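Local coordinates for ankyrin repeat and SOCS box protein 11 (Homo sapiens, PDB 4UUC) that recognises substrates such as BIK, DIRAS2 and RPN1 for a cullin-5-RING ubiquitin ligase, its ankyrin repeat domain being the part described here, at residues L18-L23 / K54-N59; A84-L89 / R115-I120; S6-A11 / Q26-N31. All blocks are in the same frame, centred on the assembly; numbering follows the deposited sequence.

Contact 1 of 3, residues L18-L23 / K54-N59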
# COMPACT_ATOMS: atom_id res chain seq x y z
N LEU A 18 10.42 3.40 -26.88
CA LEU A 18 10.54 3.33 -28.34
C LEU A 18 10.62 1.87 -28.81
O LEU A 18 9.98 1.50 -29.79
CB LEU A 18 11.75 4.12 -28.82
CG LEU A 18 11.69 5.63 -28.54
CD1 LEU A 18 12.83 6.33 -29.25
CD2 LEU A 18 10.36 6.27 -28.93
N ALA A 19 11.39 1.04 -28.10
CA ALA A 19 11.45 -0.38 -28.43
C ALA A 19 10.08 -1.04 -28.24
O ALA A 19 9.64 -1.83 -29.08
CB ALA A 19 12.50 -1.08 -27.58
N LEU A 20 9.41 -0.72 -27.13
CA LEU A 20 8.10 -1.27 -26.85
C LEU A 20 7.10 -0.93 -27.96
O LEU A 20 6.40 -1.81 -28.47
CB LEU A 20 7.58 -0.75 -25.51
CG LEU A 20 6.21 -1.26 -25.10
CD1 LEU A 20 6.30 -2.10 -23.83
CD2 LEU A 20 5.24 -0.11 -24.92
N LYS A 21 7.04 0.34 -28.35
CA LYS A 21 6.11 0.78 -29.38
C LYS A 21 6.47 0.18 -30.74
O LYS A 21 5.59 -0.11 -31.55
CB LYS A 21 6.07 2.30 -29.46
CG LYS A 21 5.44 2.95 -28.24
CD LYS A 21 5.49 4.47 -28.31
CE LYS A 21 4.42 5.02 -29.24
NZ LYS A 21 3.06 4.89 -28.66
N THR A 22 7.76 -0.03 -30.97
CA THR A 22 8.21 -0.64 -32.22
C THR A 22 7.71 -2.08 -32.30
O THR A 22 7.18 -2.51 -33.32
CB THR A 22 9.74 -0.60 -32.36
OG1 THR A 22 10.19 0.76 -32.38
CG2 THR A 22 10.20 -1.29 -33.64
N LEU A 23 7.86 -2.82 -31.20
CA LEU A 23 7.39 -4.20 -31.13
C LEU A 23 5.87 -4.29 -31.29
O LEU A 23 5.37 -5.17 -31.99
CB LEU A 23 7.82 -4.83 -29.80
CG LEU A 23 9.32 -5.12 -29.67
CD1 LEU A 23 9.70 -5.37 -28.22
CD2 LEU A 23 9.70 -6.32 -30.53
N LYS A 54 0.70 2.95 -20.68
CA LYS A 54 -0.40 3.54 -21.46
C LYS A 54 -0.42 3.01 -22.88
O LYS A 54 -1.49 2.76 -23.43
CB LYS A 54 -0.30 5.07 -21.48
CG LYS A 54 -1.52 5.73 -22.13
CD LYS A 54 -1.46 7.24 -22.06
CE LYS A 54 -2.74 7.85 -22.62
NZ LYS A 54 -2.71 9.34 -22.59
N ALA A 55 0.76 2.85 -23.48
CA ALA A 55 0.86 2.32 -24.83
C ALA A 55 0.30 0.90 -24.89
O ALA A 55 -0.36 0.52 -25.86
CB ALA A 55 2.31 2.35 -25.31
N LEU A 56 0.57 0.12 -23.86
CA LEU A 56 0.06 -1.24 -23.78
C LEU A 56 -1.47 -1.22 -23.60
O LEU A 56 -2.18 -1.99 -24.25
CB LEU A 56 0.72 -2.00 -22.63
CG LEU A 56 2.19 -2.36 -22.84
CD1 LEU A 56 2.87 -2.73 -21.52
CD2 LEU A 56 2.33 -3.51 -23.83
N LEU A 57 -1.95 -0.33 -22.75
CA LEU A 57 -3.39 -0.20 -22.50
C LEU A 57 -4.13 0.26 -23.75
O LEU A 57 -5.24 -0.21 -24.03
CB LEU A 57 -3.65 0.78 -21.35
CG LEU A 57 -3.30 0.22 -19.97
CD1 LEU A 57 -3.20 1.34 -18.94
CD2 LEU A 57 -4.31 -0.84 -19.54
N GLU A 58 -3.51 1.17 -24.50
CA GLU A 58 -4.09 1.68 -25.75
C GLU A 58 -4.24 0.56 -26.78
O GLU A 58 -5.08 0.65 -27.67
CB GLU A 58 -3.22 2.80 -26.32
CG GLU A 58 -3.40 4.14 -25.61
CD GLU A 58 -2.40 5.19 -26.07
OE1 GLU A 58 -1.37 4.84 -26.68
OE2 GLU A 58 -2.65 6.39 -25.82
N ASN A 59 -3.42 -0.47 -26.65
CA ASN A 59 -3.45 -1.60 -27.56
C ASN A 59 -4.08 -2.85 -26.94
O ASN A 59 -3.79 -3.98 -27.34
CB ASN A 59 -2.04 -1.90 -28.06
CG ASN A 59 -1.54 -0.87 -29.05
OD1 ASN A 59 -1.76 -1.00 -30.26
ND2 ASN A 59 -0.89 0.17 -28.55
O HOH W 1 0.97 5.96 -26.40
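The helical segments 18-23 and 54-58 run almost parallel, 14° apart and 10.6 Å between axes, with K21 and A55 as the residues whose CA atoms face each other most closely. That distance is bridged mainly by L20, whose two methyl groups divide the work. CD2 lies 3.8 Å from CB of A55, while CD1 reaches CD1 of L56 at 4.2 Å. With CG anti to the backbone N (chi1 -180°), the leucine side chain extends from its helix into the gap; a branched, wholly apolar chain suits a place where two different neighbours must be touched at once. A55 answers with a single methyl, short enough for the leucine to approach its helix closely. L56 starts off to one side and brings its end back; the L56 and L20 side chains cross at about a right angle. L8, A11 and A12 of helix 7-14 pack against L20 as well, and L8 also touches L56, extending this apolar patch toward helix 7-14.

On the outer side the character changes. The aliphatic part of K21 lets its end swing toward the second helix, where NZ comes within 4.3 Å of CB of A55. The amine and the carboxylate of E58 are not in direct contact: a water donates to OE1 of E58 at 2.6 Å and weakly accepts from NZ of K21. At the helix end, ND2 of N59 turns back to O of A55 in a nearly straight bond of 2.8 Å, occupying a carbonyl of the last turn. Side-by-side packing of equivalent second helices, here from ANK 1 and ANK 2, with small and branched apolar residues between them, is characteristic of the ankyrin repeat stack.

Contact 2 of 3, residues A84-L89 / R115-I120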
# COMPACT_ATOMS: atom_id res chain seq x y z
N ALA A 84 1.65 8.36 -11.49
CA ALA A 84 1.24 8.47 -12.88
C ALA A 84 0.69 7.13 -13.38
O ALA A 84 -0.34 7.09 -14.06
CB ALA A 84 2.40 8.93 -13.75
N CYS A 85 1.37 6.04 -13.03
CA CYS A 85 0.90 4.70 -13.39
C CYS A 85 -0.45 4.39 -12.74
O CYS A 85 -1.36 3.88 -13.39
CB CYS A 85 1.92 3.63 -12.98
SG CYS A 85 3.25 3.37 -14.18
N VAL A 86 -0.56 4.70 -11.46
CA VAL A 86 -1.81 4.48 -10.74
C VAL A 86 -2.95 5.21 -11.44
O VAL A 86 -4.01 4.64 -11.68
CB VAL A 86 -1.71 4.94 -9.26
CG1 VAL A 86 -3.07 4.90 -8.58
CG2 VAL A 86 -0.69 4.09 -8.51
N ASN A 87 -2.72 6.47 -11.81
CA ASN A 87 -3.74 7.26 -12.48
C ASN A 87 -4.17 6.66 -13.82
O ASN A 87 -5.37 6.53 -14.07
CB ASN A 87 -3.26 8.69 -12.69
CG ASN A 87 -3.32 9.53 -11.42
OD1 ASN A 87 -4.13 9.27 -10.53
ND2 ASN A 87 -2.47 10.54 -11.34
N VAL A 88 -3.21 6.31 -14.67
CA VAL A 88 -3.56 5.81 -16.01
C VAL A 88 -4.31 4.47 -15.91
O VAL A 88 -5.24 4.23 -16.68
CB VAL A 88 -2.31 5.66 -16.92
CG1 VAL A 88 -1.36 4.58 -16.43
CG2 VAL A 88 -2.73 5.37 -18.36
N LEU A 89 -3.91 3.62 -14.97
CA LEU A 89 -4.61 2.36 -14.75
C LEU A 89 -6.06 2.60 -14.34
O LEU A 89 -6.98 1.95 -14.85
CB LEU A 89 -3.90 1.53 -13.68
CG LEU A 89 -2.56 0.92 -14.07
CD1 LEU A 89 -1.87 0.36 -12.83
CD2 LEU A 89 -2.73 -0.18 -15.12
N ARG A 115 2.83 7.89 -0.30
CA ARG A 115 1.67 8.62 0.19
C ARG A 115 0.74 9.10 -0.93
O ARG A 115 -0.48 9.05 -0.77
CB ARG A 115 2.12 9.81 1.02
CG ARG A 115 0.96 10.57 1.67
CD ARG A 115 1.44 11.83 2.37
NE ARG A 115 2.43 12.55 1.56
CZ ARG A 115 2.15 13.17 0.42
NH1 ARG A 115 0.92 13.18 -0.06
NH2 ARG A 115 3.12 13.79 -0.24
N GLU A 116 1.30 9.58 -2.03
CA GLU A 116 0.46 10.08 -3.12
C GLU A 116 -0.38 8.95 -3.72
O GLU A 116 -1.57 9.14 -3.99
CB GLU A 116 1.30 10.75 -4.22
CG GLU A 116 0.44 11.31 -5.35
CD GLU A 116 1.20 12.20 -6.32
OE1 GLU A 116 2.44 12.30 -6.21
OE2 GLU A 116 0.54 12.81 -7.19
N CYS A 117 0.23 7.79 -3.94
CA CYS A 117 -0.51 6.63 -4.43
C CYS A 117 -1.65 6.27 -3.47
O CYS A 117 -2.76 5.96 -3.90
CB CYS A 117 0.44 5.44 -4.62
SG CYS A 117 1.62 5.66 -5.97
N MET A 118 -1.37 6.32 -2.17
CA MET A 118 -2.39 6.08 -1.15
C MET A 118 -3.57 7.05 -1.31
O MET A 118 -4.72 6.63 -1.33
CB MET A 118 -1.77 6.22 0.25
CG MET A 118 -2.71 5.90 1.41
SD MET A 118 -2.06 6.49 3.00
CE MET A 118 -2.27 8.26 2.82
N GLU A 119 -3.26 8.33 -1.44
CA GLU A 119 -4.30 9.35 -1.52
C GLU A 119 -5.16 9.19 -2.77
O GLU A 119 -6.37 9.38 -2.72
CB GLU A 119 -3.68 10.75 -1.49
CG GLU A 119 -3.07 11.10 -0.14
CD GLU A 119 -2.63 12.55 -0.06
OE1 GLU A 119 -3.39 13.43 -0.50
OE2 GLU A 119 -1.52 12.80 0.45
N ILE A 120 -4.53 8.85 -3.89
CA ILE A 120 -5.26 8.62 -5.13
C ILE A 120 -6.25 7.47 -4.95
O ILE A 120 -7.40 7.57 -5.38
CB ILE A 120 -4.31 8.31 -6.31
CG1 ILE A 120 -3.47 9.54 -6.64
CG2 ILE A 120 -5.11 7.88 -7.54
CD1 ILE A 120 -2.32 9.27 -7.60
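I120 lays its two branches against the amide end of N87 and the side chain of V86, spanning the gap between helical segments 84-89 and 115-120. Its CG2 and CD1 both stand 3.4 Å from OD1 of N87, so the amide oxygen rests against two methyl groups in a van der Waals contact. The two side chains cross at about a right angle. N87 reaches this position because its CG is anti to the carbonyl carbon (chi1 -77°), which carries the amide from the flank of its helix toward the isoleucine. A polar amide fits here, at the partly exposed margin, where its oxygen can lie at the edge of the apolar contact.

Deeper in, the CB of V86 is directed toward the other helix, and its methyls meet two partners. CG1 meets CG2 of I120 at 3.8 Å, and CG2 lies equally far from SG of C117. The beta-branched valine is short and broad, and the small thiol of C117 occupies little room beside it; together they suit helices whose axes are 9.9 Å apart and inclined by 20°. V86 and C117 also have the closest CA atoms across the contact, 6.8 Å apart.

On the far flank of the second helix, NH1 of R115 forms a salt bridge with OE2 of E119 one turn later. These helices belong to ANK 3 and ANK 4. Helix 73-80 backs the first through L74 against V86 and A77 against C85, whereas A83 and L90 extend the surface met by I120. The row of helices continues in both directions, with helix 50-58 touching A84, C85 and V88, and helix 148-156 receiving R115 and M118.

Contact 3 of 3, residues S6-A11 / Q26-N31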
# COMPACT_ATOMS: atom_id res chain seq x y z
N SER A 6 8.80 -12.58 -23.22
CA SER A 6 9.04 -12.06 -24.56
C SER A 6 9.87 -10.77 -24.59
O SER A 6 10.12 -10.15 -23.55
CB SER A 6 7.70 -11.80 -25.25
OG SER A 6 7.03 -10.71 -24.62
N PRO A 7 10.30 -10.37 -25.80
CA PRO A 7 10.94 -9.06 -25.95
C PRO A 7 10.07 -7.90 -25.45
O PRO A 7 10.59 -6.95 -24.87
CB PRO A 7 11.17 -8.96 -27.45
CG PRO A 7 11.37 -10.39 -27.88
CD PRO A 7 10.43 -11.19 -27.02
N LEU A 8 8.76 -7.99 -25.65
CA LEU A 8 7.85 -6.95 -25.17
C LEU A 8 7.90 -6.84 -23.64
O LEU A 8 7.91 -5.73 -23.09
CB LEU A 8 6.42 -7.22 -25.62
CG LEU A 8 5.41 -6.09 -25.34
CD1 LEU A 8 5.75 -4.84 -26.14
CD2 LEU A 8 4.00 -6.54 -25.65
N HIS A 9 7.93 -7.98 -22.95
CA HIS A 9 8.04 -8.01 -21.49
C HIS A 9 9.29 -7.25 -21.04
O HIS A 9 9.25 -6.47 -20.09
CB HIS A 9 8.12 -9.44 -20.96
CG HIS A 9 6.80 -10.14 -20.87
ND1 HIS A 9 6.20 -10.75 -21.96
CD2 HIS A 9 5.98 -10.37 -19.82
CE1 HIS A 9 5.06 -11.31 -21.58
NE2 HIS A 9 4.90 -11.09 -20.28
N GLU A 10 10.39 -7.50 -21.74
CA GLU A 10 11.68 -6.91 -21.40
C GLU A 10 11.70 -5.41 -21.68
O GLU A 10 12.21 -4.63 -20.87
CB GLU A 10 12.81 -7.61 -22.16
CG GLU A 10 14.19 -7.02 -21.94
CD GLU A 10 14.68 -7.14 -20.50
OE1 GLU A 10 14.09 -7.92 -19.72
OE2 GLU A 10 15.66 -6.44 -20.15
N ALA A 11 11.16 -5.00 -22.82
CA ALA A 11 11.08 -3.58 -23.14
C ALA A 11 10.24 -2.87 -22.08
O ALA A 11 10.59 -1.79 -21.60
CB ALA A 11 10.49 -3.35 -24.52
N GLN A 26 4.87 -3.91 -34.85
CA GLN A 26 5.16 -5.10 -35.66
C GLN A 26 4.08 -6.17 -35.51
O GLN A 26 4.01 -7.10 -36.31
CB GLN A 26 6.51 -5.70 -35.29
CG GLN A 26 7.71 -4.89 -35.75
CD GLN A 26 7.74 -4.67 -37.26
OE1 GLN A 26 7.15 -3.73 -37.78
NE2 GLN A 26 8.44 -5.56 -37.96
N GLY A 27 3.25 -6.04 -34.48
CA GLY A 27 2.09 -6.89 -34.29
C GLY A 27 2.24 -7.98 -33.24
O GLY A 27 1.49 -8.95 -33.24
N VAL A 28 3.20 -7.82 -32.33
CA VAL A 28 3.39 -8.81 -31.27
C VAL A 28 2.15 -8.86 -30.38
O VAL A 28 1.38 -7.90 -30.31
CB VAL A 28 4.64 -8.52 -30.40
CG1 VAL A 28 5.90 -8.45 -31.26
CG2 VAL A 28 4.46 -7.23 -29.62
N ASN A 29 1.97 -9.99 -29.71
CA ASN A 29 0.82 -10.18 -28.82
C ASN A 29 0.98 -9.41 -27.51
O ASN A 29 1.75 -9.81 -26.63
CB ASN A 29 0.63 -11.67 -28.54
CG ASN A 29 -0.54 -11.93 -27.61
OD1 ASN A 29 -1.43 -11.09 -27.44
ND2 ASN A 29 -0.55 -13.12 -27.01
N VAL A 30 0.24 -8.32 -27.38
CA VAL A 30 0.31 -7.46 -26.20
C VAL A 30 -0.06 -8.21 -24.92
O VAL A 30 0.45 -7.90 -23.84
CB VAL A 30 -0.62 -6.24 -26.38
CG1 VAL A 30 -0.98 -5.60 -25.04
CG2 VAL A 30 0.04 -5.22 -27.29
N ASN A 31 -0.93 -9.21 -25.04
CA ASN A 31 -1.49 -9.88 -23.87
C ASN A 31 -0.85 -11.22 -23.54
O ASN A 31 -1.34 -11.95 -22.68
CB ASN A 31 -3.00 -10.07 -24.08
CG ASN A 31 -3.76 -8.78 -23.86
OD1 ASN A 31 -3.52 -8.06 -22.90
ND2 ASN A 31 -4.68 -8.48 -24.77
O HOH W 2 4.91 -10.55 -26.65
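Within ANK 1, the first helix of the ankyrin helix-turn-helix unit is packed here against the loop that leaves the second helix on its way to the next repeat. L8 carries the contact. Its CD2 sits 3.8 Å from CA of V30 and 4.1 Å from CG2 of V28, so one methyl touches both backbone and side chain of the loop. With CG anti to the backbone N (chi1 -172°), the leucine is extended toward that loop, and a long apolar residue suits a position whose CA is 7.6 Å from that of V30. The CB of V28 is directed toward L8, and its CG2 makes the contact. V30 instead turns its CB away and meets the same leucine methyl mainly with its backbone, while its side chain also packs on L56 of helix 50-58.

G27 ends helix 17-26 in a Schellman motif, its positive phi turning the chain out of the helix; a side chain there would press on the preceding carbonyl oxygen. Further on, OD1 of N29 accepts from N of N31 at 3.1 Å, an Asx turn that bends the chain; ND2 of N31 is tied in turn to O of G60 in the following repeat.

S6 occupies the N-cap position of helix 7-14, and P7, which lacks an N-H to donate, fits the first turn. H9 is anchored at both ring nitrogens: NE2 bonds to O of V38, and ND1 shares a 2.8 Å hydrogen bond with OG of S6, which lies at the ring edge in plane. The same serine OG is 2.9 Å from a water that donates to O of N29.

Contacts 1 and 3 adjoin at the N-terminal end of the domain, their centres about 8 Å apart. Their segments alternate along the chain, and they meet where CD1 of L20 lies 3.6 Å from CD1 of L8 and CG2 of V28 approaches O of L23. Contact 3 thus packs ANK 1 internally, while contact 1 joins it to ANK 2. Contact 2 follows later in the sequence, its centre about 21 Å from that of contact 1, yet the two touch directly: CG2 of V88 lies 4.0 Å from CB of K54, and L57 packs on V88 and L89. Contacts 2 and 3 remain about 11 Å apart at their nearest atoms.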